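Local coordinates for histone fold protein (Methanopyrus kandleri, PDB 1F1E), which probably binds and packages DNA as an archaeal histone, carrying two histone folds in a single chain that makes a paired unit of its own, at residues A[86-91]-A[106-111]; A[8-13]-A[33-38]; A[125-130]-A[137-142]; A[112-115]-A[120-123]. All blocks are in the same frame, centred on the assembly; numbering follows the deposited sequence. Where two conformers were deposited one is given.

Interaction 1. Residues A[86-91]-A[106-111]; sequences ATVRRI and DLYNKL
Val88 sets its branched end against two neighbours on the helix opposite: CB lies at the edge of the Tyr108 ring, 3.8 Å from CE2, and the two methyls spread along the Asn109 amide. This is the packing of the short first helix (85-94) on the long central helix (102-129) in the second histone fold. The two segments run nearly perpendicular, at 94°, with 9.9 Å between their axes. Branching at CB suits Val88, since it gives each end of the amide its own methyl: CG1 is 3.7 Å from Asn109 OD1, while CG2 is 3.9 Å from Asn109 ND2. To do this CG2 takes the crowded position between backbone N and carbonyl carbon (chi1 -66°). The polar ends buried here are provided for beyond the two segments. Asn109 ND2 is hydrogen-bonded to the carbonyl of Phe83, and Tyr108 OH to that of Ala39 on helix 25-51, which ties this central helix to that of the first fold. Tyrosine thus offers an aromatic flank to the aliphatic side chains and a hydroxyl to a backbone oxygen. Ile91 crosses Tyr108 at about a right angle, its CG2 methyl 3.4 Å from Tyr108 OH.

Interaction 2. Residues A[8-13]-A[33-38]; sequences AAIERI and DFVPTM
The short first helix of the amino-terminal histone fold is joined to the long helix 25-51 through Ile10, which reaches Val35 tip to tip and Pro36 from across. Both branches of Ile10 touch Val35, and the longer one goes on to the proline. CG2 of Ile10 meets CG2 of Val35 at 3.9 Å, and CG1 of Ile10 lies 4.0 Å from CG1 of Val35, a close fit of two beta-branched residues. CG1 stands anti to the carbonyl carbon (chi1 -63°) and the chain stays extended beyond it (chi2 171°), which carries CD1 of Ile10 to 4.1 Å from CG of Pro36 and equally near the adjoining ring carbon. Nothing polar passes between the segments, and both Ile10 and Val35 are buried.

In the histone fold the long central helix has the shorter ones packed across it, and here the central helix is kinked at Pro36, whose ring nitrogen has no hydrogen to give to the preceding turn. The ring carbon that takes the place of that hydrogen is part of the surface met by Ile10. Val35 also touches Thr116 on helix 102-129, where the central helix of the second fold passes. The outer side of helix 7-15 is charged, as befits its more exposed position: Glu11 forms a salt bridge with Arg15, and Arg12 NE another with Glu81, while the guanidinium of Arg12 lies with one face over its own helix, the carbonyl oxygen of Ala8 3.6 Å from that plane.

Interaction 3. Residues A[125-130]-A[137-142]; sequences EYADED and GEDVEK
Lys142 lays its aliphatic chain over one face of the Tyr126 ring, in a CH-pi contact with CB 3.9 Å from the ring centroid and 22° off the ring normal. Lys142 places CG anti to the carbonyl carbon (chi1 -77°) and Tyr126 is turned the same way, which brings ring and chain together at an oblique crossing. From CG onward the lysine is fully extended, and its CD passes 3.9 Å from CD1 of Tyr126. In the conformer described, one of two, NZ of Lys142 donates to a water at 2.9 Å, and that water donates to the carbonyl oxygen of Tyr126 at 2.6 Å, so the methylenes cover one face of the ring while the water links NZ to the backbone. The residues lie where the long central helix of the second histone fold ends and, after a loop, helix 137-147 folds back across it at 126°. Asp139 fills the angle between the two helices. Its OD1 lies 3.7 Å from CB of Tyr126 and its OD2 3.5 Å from CB of Ala127, a methyl small enough to admit a carboxylate. The charge is met by Arg132 of the intervening loop, the arginine-aspartate pairing familiar from histone folds, and OD2 also accepts from the backbone N of Gln136, just ahead of the helix. Shortening Tyr126 to an alanine would probably strip the methylenes of Lys142 of the face they lie on, open a gap between the helices and leave the lysine chain with less to hold it.

Interaction 4. Residues A[112-115]-A[120-123]; sequences ICRA and GEKA
Arg114 NH1 donates to Glu121 OE1 in a salt bridge between residues seven positions apart on one helix, 2.9 Å long and nearly straight, with an N-H...O angle of 169°. The acceptor lies at the edge of the guanidinium, in its plane, but the donor comes to the oxygen from above the carboxylate plane, 50° out of it. The two flat groups therefore do not form the two-pronged pair that their shapes would allow. A water completes the second link instead: it accepts from Arg114 NH2 at 3.0 Å and donates to Glu121 OE2 at 2.9 Å. The third nitrogen, NE, is hydrogen-bonded to the carbonyl of Glu73, and NH1 forms a second salt bridge, with Glu117, one turn before Glu121. Arginine suits the place because its three nitrogens can serve all these acceptors at once. An alanine in place of Glu121 would probably leave NH1 with Glu117 alone and the water without the oxygen to which it donates. One arginine bridging acids three and seven residues on, along a single flank, is an intrahelical salt-bridge arrangement, here on helix 102-129, the central helix of the second histone fold.

In the fold
Interactions 1 and 2 are equivalent joints, first helix on central helix, in the two histone folds of the chain; both are buried and held by apolar side chains, though interaction 1 also takes in a tyrosine and an asparagine. Interactions 1, 3 and 4 share helix 102-129: interaction 1 near its start, 4 within its length and 3 at its end, with 1 and 3 on opposite sides of the chain's centre, about 28 Å apart between centres. Interaction 3, partly buried, mixes ring packing with charge and water, while interaction 4 is a surface contact and wholly polar. Interactions 2 and 4 touch, Ile13 packing on Cys113 of helix 102-129, so the two folds meet there.

Interaction 1. Residues A[86-91]-A[106-111]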
loop_
_atom_site.group_PDB
_atom_site.type_symbol
_atom_site.label_atom_id
_atom_site.label_comp_id
_atom_site.label_asym_id
_atom_site.label_seq_id
_atom_site.Cartn_x
_atom_site.Cartn_y
_atom_site.Cartn_z
ATOM N N ALA A 86 -17.944 11.887 -14.477
ATOM C CA ALA A 86 -17.288 11.717 -15.753
ATOM C C ALA A 86 -15.779 11.833 -15.644
ATOM O O ALA A 86 -15.027 11.157 -16.347
ATOM C CB ALA A 86 -17.775 12.692 -16.830
ATOM N N THR A 87 -15.308 12.758 -14.836
ATOM C CA THR A 87 -13.873 12.926 -14.607
ATOM C C THR A 87 -13.283 11.667 -14.015
ATOM O O THR A 87 -12.280 11.137 -14.551
ATOM C CB THR A 87 -13.608 14.105 -13.675
ATOM O OG1 THR A 87 -14.084 15.292 -14.300
ATOM C CG2 THR A 87 -12.128 14.333 -13.447
ATOM N N VAL A 88 -13.891 11.130 -12.939
ATOM C CA VAL A 88 -13.288 9.957 -12.386
ATOM C C VAL A 88 -13.453 8.750 -13.308
ATOM O O VAL A 88 -12.547 7.894 -13.367
ATOM C CB VAL A 88 -13.789 9.645 -10.963
ATOM C CG1 VAL A 88 -13.325 10.761 -10.028
ATOM C CG2 VAL A 88 -15.271 9.437 -10.820
ATOM N N ARG A 89 -14.539 8.694 -14.061
ATOM C CA ARG A 89 -14.676 7.608 -15.019
ATOM C C ARG A 89 -13.598 7.655 -16.088
ATOM O O ARG A 89 -13.150 6.609 -16.537
ATOM C CB ARG A 89 -16.057 7.629 -15.642
ATOM C CG ARG A 89 -16.301 6.591 -16.699
ATOM C CD ARG A 89 -16.342 5.219 -16.115
ATOM N NE ARG A 89 -16.427 4.077 -17.022
ATOM C CZ ARG A 89 -15.392 3.433 -17.480
ATOM N NH1 ARG A 89 -14.111 3.786 -17.218
ATOM N NH2 ARG A 89 -15.562 2.404 -18.274
ATOM N N ARG A 90 -13.184 8.863 -16.488
ATOM C CA ARG A 90 -12.151 8.985 -17.486
ATOM C C ARG A 90 -10.812 8.574 -16.918
ATOM O O ARG A 90 -9.984 7.962 -17.649
ATOM C CB ARG A 90 -12.098 10.418 -18.036
ATOM C CG ARG A 90 -11.129 10.617 -19.178
ATOM C CD ARG A 90 -11.828 10.296 -20.504
ATOM N NE ARG A 90 -10.928 10.743 -21.574
ATOM C CZ ARG A 90 -10.992 11.914 -22.150
ATOM N NH1 ARG A 90 -11.887 12.860 -21.859
ATOM N NH2 ARG A 90 -10.105 12.183 -23.103
ATOM N N ILE A 91 -10.569 8.819 -15.648
ATOM C CA ILE A 91 -9.315 8.323 -15.069
ATOM C C ILE A 91 -9.330 6.824 -15.098
ATOM O O ILE A 91 -8.346 6.171 -15.451
ATOM C CB ILE A 91 -9.173 8.883 -13.660
ATOM C CG1 ILE A 91 -9.058 10.418 -13.666
ATOM C CG2 ILE A 91 -7.990 8.256 -12.940
ATOM C CD1 ILE A 91 -9.248 10.999 -12.288
ATOM N N ASP A 106 -18.735 5.069 -8.276
ATOM C CA ASP A 106 -18.953 5.816 -7.074
ATOM C C ASP A 106 -18.007 5.379 -5.967
ATOM O O ASP A 106 -17.602 6.244 -5.166
ATOM C CB ASP A 106 -20.391 5.614 -6.605
ATOM C CG ASP A 106 -21.429 6.270 -7.435
ATOM O OD1 ASP A 106 -21.050 7.094 -8.288
ATOM O OD2 ASP A 106 -22.628 6.006 -7.185
ATOM N N LEU A 107 -17.746 4.095 -5.856
ATOM C CA LEU A 107 -16.841 3.652 -4.771
ATOM C C LEU A 107 -15.419 4.061 -5.070
ATOM O O LEU A 107 -14.708 4.415 -4.109
ATOM C CB LEU A 107 -17.042 2.171 -4.458
ATOM C CG LEU A 107 -16.232 1.704 -3.229
ATOM C CD1 LEU A 107 -16.549 2.495 -1.990
ATOM C CD2 LEU A 107 -16.569 0.223 -3.072
ATOM N N TYR A 108 -14.989 4.054 -6.318
ATOM C CA TYR A 108 -13.666 4.614 -6.652
ATOM C C TYR A 108 -13.585 6.081 -6.250
ATOM O O TYR A 108 -12.595 6.539 -5.645
ATOM C CB TYR A 108 -13.455 4.439 -8.143
ATOM C CG TYR A 108 -12.218 5.189 -8.599
ATOM C CD1 TYR A 108 -10.944 4.760 -8.283
ATOM C CD2 TYR A 108 -12.324 6.339 -9.309
ATOM C CE1 TYR A 108 -9.859 5.488 -8.716
ATOM C CE2 TYR A 108 -11.260 7.093 -9.749
ATOM C CZ TYR A 108 -9.990 6.643 -9.424
ATOM O OH TYR A 108 -8.951 7.374 -9.850
ATOM N N ASN A 109 -14.651 6.845 -6.572
ATOM C CA ASN A 109 -14.696 8.239 -6.176
ATOM C C ASN A 109 -14.626 8.397 -4.657
ATOM O O ASN A 109 -13.778 9.177 -4.172
ATOM C CB ASN A 109 -15.990 8.838 -6.744
ATOM C CG ASN A 109 -15.920 10.308 -7.020
ATOM O OD1 ASN A 109 -14.979 11.016 -6.726
ATOM N ND2 ASN A 109 -17.018 10.756 -7.643
ATOM N N LYS A 110 -15.425 7.644 -3.924
ATOM C CA LYS A 110 -15.323 7.729 -2.453
ATOM C C LYS A 110 -13.965 7.326 -1.954
ATOM O O LYS A 110 -13.452 7.927 -1.025
ATOM C CB LYS A 110 -16.391 6.800 -1.835
ATOM C CG LYS A 110 -17.787 7.370 -1.958
ATOM C CD LYS A 110 -18.849 6.287 -1.091
ATOM N N LEU A 111 -13.327 6.345 -2.575
ATOM C CA LEU A 111 -12.006 5.935 -2.146
ATOM C C LEU A 111 -11.009 7.061 -2.342
ATOM O O LEU A 111 -10.231 7.326 -1.433
ATOM C CB LEU A 111 -11.621 4.692 -2.939
ATOM C CG LEU A 111 -10.248 4.068 -2.685
ATOM C CD1 LEU A 111 -9.994 3.828 -1.198
ATOM C CD2 LEU A 111 -10.042 2.786 -3.470
#

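Interaction 2. Residues A[8-13]-A[33-38]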
loop_
_atom_site.group_PDB
_atom_site.type_symbol
_atom_site.label_atom_id
_atom_site.label_comp_id
_atom_site.label_asym_id
_atom_site.label_seq_id
_atom_site.Cartn_x
_atom_site.Cartn_y
_atom_site.Cartn_z
ATOM N N ALA A 8 -9.416 23.149 -7.163
ATOM C CA ALA A 8 -10.279 23.666 -6.100
ATOM C C ALA A 8 -10.971 22.568 -5.317
ATOM O O ALA A 8 -11.098 22.670 -4.084
ATOM C CB ALA A 8 -11.298 24.605 -6.720
ATOM N N ALA A 9 -11.325 21.529 -6.066
ATOM C CA ALA A 9 -11.977 20.344 -5.442
ATOM C C ALA A 9 -10.961 19.544 -4.624
ATOM O O ALA A 9 -11.293 19.180 -3.486
ATOM C CB ALA A 9 -12.690 19.461 -6.443
ATOM N N ILE A 10 -9.758 19.309 -5.154
ATOM C CA ILE A 10 -8.674 18.696 -4.370
ATOM C C ILE A 10 -8.473 19.413 -3.048
ATOM O O ILE A 10 -8.431 18.796 -1.983
ATOM C CB ILE A 10 -7.375 18.630 -5.157
ATOM C CG1 ILE A 10 -7.528 17.730 -6.417
ATOM C CG2 ILE A 10 -6.226 18.183 -4.285
ATOM C CD1 ILE A 10 -6.300 17.843 -7.302
ATOM N N GLU A 11 -8.363 20.745 -3.127
ATOM C CA GLU A 11 -8.211 21.477 -1.900
ATOM C C GLU A 11 -9.369 21.359 -0.929
ATOM O O GLU A 11 -9.054 21.180 0.211
ATOM C CB GLU A 11 -8.055 22.982 -2.266
ATOM C CG GLU A 11 -7.712 23.766 -1.019
ATOM C CD GLU A 11 -7.555 25.239 -1.240
ATOM O OE1 GLU A 11 -7.525 25.677 -2.422
ATOM O OE2 GLU A 11 -7.484 25.933 -0.206
ATOM N N ARG A 12 -10.620 21.491 -1.424
ATOM C CA ARG A 12 -11.724 21.399 -0.463
ATOM C C ARG A 12 -11.737 20.033 0.250
ATOM O O ARG A 12 -12.014 19.922 1.432
ATOM C CB ARG A 12 -13.095 21.685 -1.078
ATOM C CG ARG A 12 -13.269 23.156 -1.508
ATOM C CD ARG A 12 -14.725 23.347 -1.958
ATOM N NE ARG A 12 -14.928 22.622 -3.220
ATOM C CZ ARG A 12 -14.711 23.093 -4.435
ATOM N NH1 ARG A 12 -14.275 24.330 -4.667
ATOM N NH2 ARG A 12 -14.940 22.338 -5.477
ATOM N N ILE A 13 -11.446 18.999 -0.565
ATOM C CA ILE A 13 -11.569 17.653 -0.046
ATOM C C ILE A 13 -10.472 17.458 0.988
ATOM O O ILE A 13 -10.684 16.934 2.065
ATOM C CB ILE A 13 -11.579 16.639 -1.158
ATOM C CG1 ILE A 13 -12.844 16.753 -2.013
ATOM C CG2 ILE A 13 -11.421 15.231 -0.652
ATOM C CD1 ILE A 13 -12.686 16.109 -3.393
ATOM N N ASP A 33 0.096 18.154 -6.787
ATOM C CA ASP A 33 0.915 17.215 -7.541
ATOM C C ASP A 33 0.476 15.791 -7.166
ATOM O O ASP A 33 0.325 14.896 -7.989
ATOM C CB ASP A 33 2.421 17.401 -7.272
ATOM C CG ASP A 33 3.084 18.521 -8.094
ATOM O OD1 ASP A 33 2.450 19.010 -9.057
ATOM O OD2 ASP A 33 4.207 18.969 -7.708
ATOM N N PHE A 34 0.266 15.530 -5.864
ATOM C CA PHE A 34 0.075 14.182 -5.408
ATOM C C PHE A 34 -1.299 13.554 -5.690
ATOM O O PHE A 34 -1.367 12.417 -6.127
ATOM C CB PHE A 34 0.366 14.137 -3.888
ATOM C CG PHE A 34 0.070 12.756 -3.345
ATOM C CD1 PHE A 34 1.014 11.751 -3.578
ATOM C CD2 PHE A 34 -1.063 12.520 -2.599
ATOM C CE1 PHE A 34 0.738 10.503 -3.071
ATOM C CE2 PHE A 34 -1.352 11.236 -2.162
ATOM C CZ PHE A 34 -0.416 10.279 -2.390
ATOM N N VAL A 35 -2.348 14.301 -5.408
ATOM C CA VAL A 35 -3.689 13.686 -5.523
ATOM C C VAL A 35 -3.934 13.136 -6.911
ATOM O O VAL A 35 -4.434 12.003 -6.987
ATOM C CB VAL A 35 -4.799 14.616 -4.995
ATOM C CG1 VAL A 35 -6.190 14.113 -5.285
ATOM C CG2 VAL A 35 -4.585 14.768 -3.493
ATOM N N PRO A 36 -3.671 13.807 -8.021
ATOM C CA PRO A 36 -3.899 13.161 -9.315
ATOM C C PRO A 36 -3.054 11.928 -9.522
ATOM O O PRO A 36 -3.492 10.975 -10.152
ATOM C CB PRO A 36 -3.545 14.307 -10.304
ATOM C CG PRO A 36 -3.741 15.542 -9.518
ATOM C CD PRO A 36 -3.228 15.219 -8.149
ATOM N N THR A 37 -1.820 11.902 -9.047
ATOM C CA THR A 37 -0.971 10.717 -9.157
ATOM C C THR A 37 -1.528 9.562 -8.346
ATOM O O THR A 37 -1.564 8.430 -8.816
ATOM C CB THR A 37 0.444 11.084 -8.652
ATOM O OG1 THR A 37 1.047 11.967 -9.592
ATOM C CG2 THR A 37 1.343 9.885 -8.550
HETATM N N MSE A 38 -2.027 9.886 -7.108
HETATM C CA MSE A 38 -2.699 8.882 -6.298
HETATM C C MSE A 38 -3.948 8.362 -6.972
HETATM O O MSE A 38 -4.188 7.167 -6.977
HETATM C CB MSE A 38 -3.017 9.435 -4.913
HETATM C CG MSE A 38 -3.730 8.470 -4.039
HETATM SE SE MSE A 38 -5.536 8.482 -4.170
HETATM C CE MSE A 38 -5.972 10.079 -3.528
#

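Interaction 3. Residues A[125-130]-A[137-142]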
loop_
_atom_site.group_PDB
_atom_site.type_symbol
_atom_site.label_atom_id
_atom_site.label_comp_id
_atom_site.label_asym_id
_atom_site.label_seq_id
_atom_site.Cartn_x
_atom_site.Cartn_y
_atom_site.Cartn_z
ATOM N N GLU A 125 -2.263 16.104 11.840
ATOM C CA GLU A 125 -1.615 15.502 12.987
ATOM C C GLU A 125 -0.150 15.905 13.059
ATOM O O GLU A 125 0.393 16.203 14.132
ATOM C CB GLU A 125 -1.815 13.974 12.915
ATOM C CG GLU A 125 -0.948 13.228 13.915
ATOM C CD GLU A 125 -1.124 11.725 13.835
ATOM O OE1 GLU A 125 -1.755 11.135 12.941
ATOM O OE2 GLU A 125 -0.556 11.116 14.771
ATOM N N TYR A 126 0.525 15.966 11.919
ATOM C CA TYR A 126 1.925 16.424 11.936
ATOM C C TYR A 126 2.043 17.897 12.282
ATOM O O TYR A 126 2.976 18.302 12.991
ATOM C CB TYR A 126 2.581 16.100 10.622
ATOM C CG TYR A 126 2.948 14.632 10.414
ATOM C CD1 TYR A 126 3.763 13.970 11.372
ATOM C CD2 TYR A 126 2.498 13.906 9.352
ATOM C CE1 TYR A 126 4.064 12.626 11.143
ATOM C CE2 TYR A 126 2.823 12.572 9.138
ATOM C CZ TYR A 126 3.611 11.930 10.052
ATOM O OH TYR A 126 3.944 10.625 9.862
ATOM N N ALA A 127 1.091 18.718 11.807
ATOM C CA ALA A 127 1.166 20.115 12.219
ATOM C C ALA A 127 0.976 20.252 13.717
ATOM O O ALA A 127 1.626 21.057 14.389
ATOM C CB ALA A 127 0.084 20.864 11.486
ATOM N N ASP A 128 0.018 19.510 14.256
ATOM C CA ASP A 128 -0.162 19.497 15.715
ATOM C C ASP A 128 1.129 19.173 16.411
ATOM O O ASP A 128 1.473 19.752 17.429
ATOM C CB ASP A 128 -1.190 18.413 16.024
ATOM C CG ASP A 128 -2.622 18.823 15.742
ATOM O OD1 ASP A 128 -2.839 20.009 15.365
ATOM O OD2 ASP A 128 -3.527 17.970 15.911
ATOM N N GLU A 129 1.890 18.220 15.854
ATOM C CA GLU A 129 3.066 17.735 16.558
ATOM C C GLU A 129 4.068 18.868 16.696
ATOM O O GLU A 129 4.818 18.879 17.662
ATOM C CB GLU A 129 3.732 16.537 15.865
ATOM C CG GLU A 129 3.079 15.203 16.185
ATOM C CD GLU A 129 3.697 14.049 15.402
ATOM O OE1 GLU A 129 4.780 14.247 14.787
ATOM O OE2 GLU A 129 3.118 12.934 15.411
ATOM N N ASP A 130 3.987 19.756 15.715
ATOM C CA ASP A 130 4.940 20.869 15.734
ATOM C C ASP A 130 4.322 22.126 16.323
ATOM O O ASP A 130 4.882 23.209 16.181
ATOM C CB ASP A 130 5.431 21.085 14.310
ATOM C CG ASP A 130 6.591 22.071 14.285
ATOM O OD1 ASP A 130 7.345 22.037 15.292
ATOM O OD2 ASP A 130 6.711 22.853 13.312
ATOM N N GLY A 137 3.734 22.299 3.779
ATOM C CA GLY A 137 4.124 21.305 2.805
ATOM C C GLY A 137 4.834 20.143 3.515
ATOM O O GLY A 137 4.547 18.989 3.099
ATOM N N GLU A 138 5.656 20.413 4.544
ATOM C CA GLU A 138 6.369 19.295 5.214
ATOM C C GLU A 138 5.370 18.364 5.837
ATOM O O GLU A 138 5.577 17.156 5.890
ATOM C CB GLU A 138 7.340 19.726 6.330
ATOM N N ASP A 139 4.248 18.841 6.346
ATOM C CA ASP A 139 3.280 17.940 6.970
ATOM C C ASP A 139 2.632 17.025 5.974
ATOM O O ASP A 139 2.348 15.863 6.200
ATOM C CB ASP A 139 2.191 18.849 7.576
ATOM C CG ASP A 139 2.731 19.793 8.640
ATOM O OD1 ASP A 139 3.642 19.374 9.387
ATOM O OD2 ASP A 139 2.193 20.935 8.643
ATOM N N VAL A 140 2.358 17.602 4.790
ATOM C CA VAL A 140 1.781 16.838 3.711
ATOM C C VAL A 140 2.762 15.819 3.175
ATOM O O VAL A 140 2.389 14.645 2.951
ATOM C CB VAL A 140 1.268 17.689 2.532
ATOM C CG1 VAL A 140 0.500 16.783 1.567
ATOM C CG2 VAL A 140 0.402 18.827 3.010
ATOM N N GLU A 141 4.025 16.208 2.999
ATOM C CA GLU A 141 5.032 15.276 2.550
ATOM C C GLU A 141 5.192 14.078 3.483
ATOM O O GLU A 141 5.229 12.918 3.054
ATOM C CB GLU A 141 6.395 16.006 2.446
ATOM C CG GLU A 141 6.502 16.988 1.304
ATOM C CD GLU A 141 7.649 17.960 1.403
ATOM O OE1 GLU A 141 7.728 18.835 0.545
ATOM O OE2 GLU A 141 8.462 17.890 2.369
ATOM N N LYS A 142 5.195 14.371 4.772
ATOM C CA LYS A 142 5.320 13.289 5.756
ATOM C C LYS A 142 4.096 12.388 5.778
ATOM O O LYS A 142 4.173 11.161 5.872
ATOM C CB LYS A 142 5.509 13.909 7.154
ATOM C CG LYS A 142 6.833 14.485 7.578
ATOM C CD LYS A 142 6.633 15.071 8.981
ATOM C CE LYS A 142 7.791 15.728 9.693
ATOM N NZ LYS A 142 7.400 16.130 11.089
HETATM O O HOH W 1 5.405 17.434 12.703
#

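Interaction 4. Residues A[112-115]-A[120-123]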
loop_
_atom_site.group_PDB
_atom_site.type_symbol
_atom_site.label_atom_id
_atom_site.label_comp_id
_atom_site.label_asym_id
_atom_site.label_seq_id
_atom_site.Cartn_x
_atom_site.Cartn_y
_atom_site.Cartn_z
ATOM N N ILE A 112 -10.914 7.657 -3.510
ATOM C CA ILE A 112 -9.885 8.655 -3.708
ATOM C C ILE A 112 -10.195 9.889 -2.886
ATOM O O ILE A 112 -9.291 10.575 -2.418
ATOM C CB ILE A 112 -9.650 8.945 -5.207
ATOM C CG1 ILE A 112 -10.808 9.571 -5.941
ATOM C CG2 ILE A 112 -9.158 7.696 -5.915
ATOM C CD1 ILE A 112 -10.485 10.037 -7.348
ATOM N N CYS A 113 -11.473 10.237 -2.721
ATOM C CA CYS A 113 -11.791 11.413 -1.925
ATOM C C CYS A 113 -11.537 11.158 -0.436
ATOM O O CYS A 113 -10.933 12.040 0.190
ATOM C CB CYS A 113 -13.218 11.842 -2.197
ATOM S SG CYS A 113 -13.496 12.430 -3.872
ATOM N N ARG A 114 -11.977 10.004 0.037
ATOM C CA ARG A 114 -11.724 9.688 1.424
ATOM C C ARG A 114 -10.227 9.596 1.673
ATOM O O ARG A 114 -9.719 10.050 2.697
ATOM C CB ARG A 114 -12.387 8.399 1.833
ATOM C CG ARG A 114 -12.062 7.921 3.229
ATOM C CD ARG A 114 -12.497 8.895 4.335
ATOM N NE ARG A 114 -11.908 8.466 5.556
ATOM C CZ ARG A 114 -11.456 9.152 6.588
ATOM N NH1 ARG A 114 -11.540 10.460 6.594
ATOM N NH2 ARG A 114 -10.920 8.506 7.607
ATOM N N ALA A 115 -9.446 9.042 0.728
ATOM C CA ALA A 115 -8.013 8.944 0.882
ATOM C C ALA A 115 -7.389 10.327 0.968
ATOM O O ALA A 115 -6.488 10.576 1.773
ATOM C CB ALA A 115 -7.396 8.149 -0.225
ATOM N N GLY A 120 -5.326 14.644 4.681
ATOM C CA GLY A 120 -5.441 15.905 5.371
ATOM C C GLY A 120 -5.440 15.673 6.877
ATOM O O GLY A 120 -4.828 16.370 7.681
ATOM N N GLU A 121 -6.128 14.634 7.339
ATOM C CA GLU A 121 -6.095 14.342 8.766
ATOM C C GLU A 121 -4.693 14.035 9.252
ATOM O O GLU A 121 -4.252 14.455 10.330
ATOM C CB GLU A 121 -6.971 13.143 9.083
ATOM C CG GLU A 121 -8.428 13.353 8.824
ATOM C CD GLU A 121 -9.283 12.111 8.972
ATOM O OE1 GLU A 121 -10.465 12.195 8.609
ATOM O OE2 GLU A 121 -8.849 11.069 9.552
ATOM N N LYS A 122 -3.953 13.236 8.499
ATOM C CA LYS A 122 -2.627 12.877 8.882
ATOM C C LYS A 122 -1.700 14.096 8.870
ATOM O O LYS A 122 -0.871 14.284 9.771
ATOM C CB LYS A 122 -2.097 11.759 7.956
ATOM C CG LYS A 122 -0.766 11.158 8.485
ATOM C CD LYS A 122 -0.982 10.403 9.775
ATOM C CE LYS A 122 0.219 9.698 10.352
ATOM N NZ LYS A 122 -0.304 9.136 11.649
ATOM N N ALA A 123 -1.835 14.920 7.816
ATOM C CA ALA A 123 -1.029 16.145 7.765
ATOM C C ALA A 123 -1.335 17.049 8.969
ATOM O O ALA A 123 -0.425 17.675 9.501
ATOM C CB ALA A 123 -1.294 16.843 6.427
HETATM O O HOH W 2 -11.072 9.387 10.478
#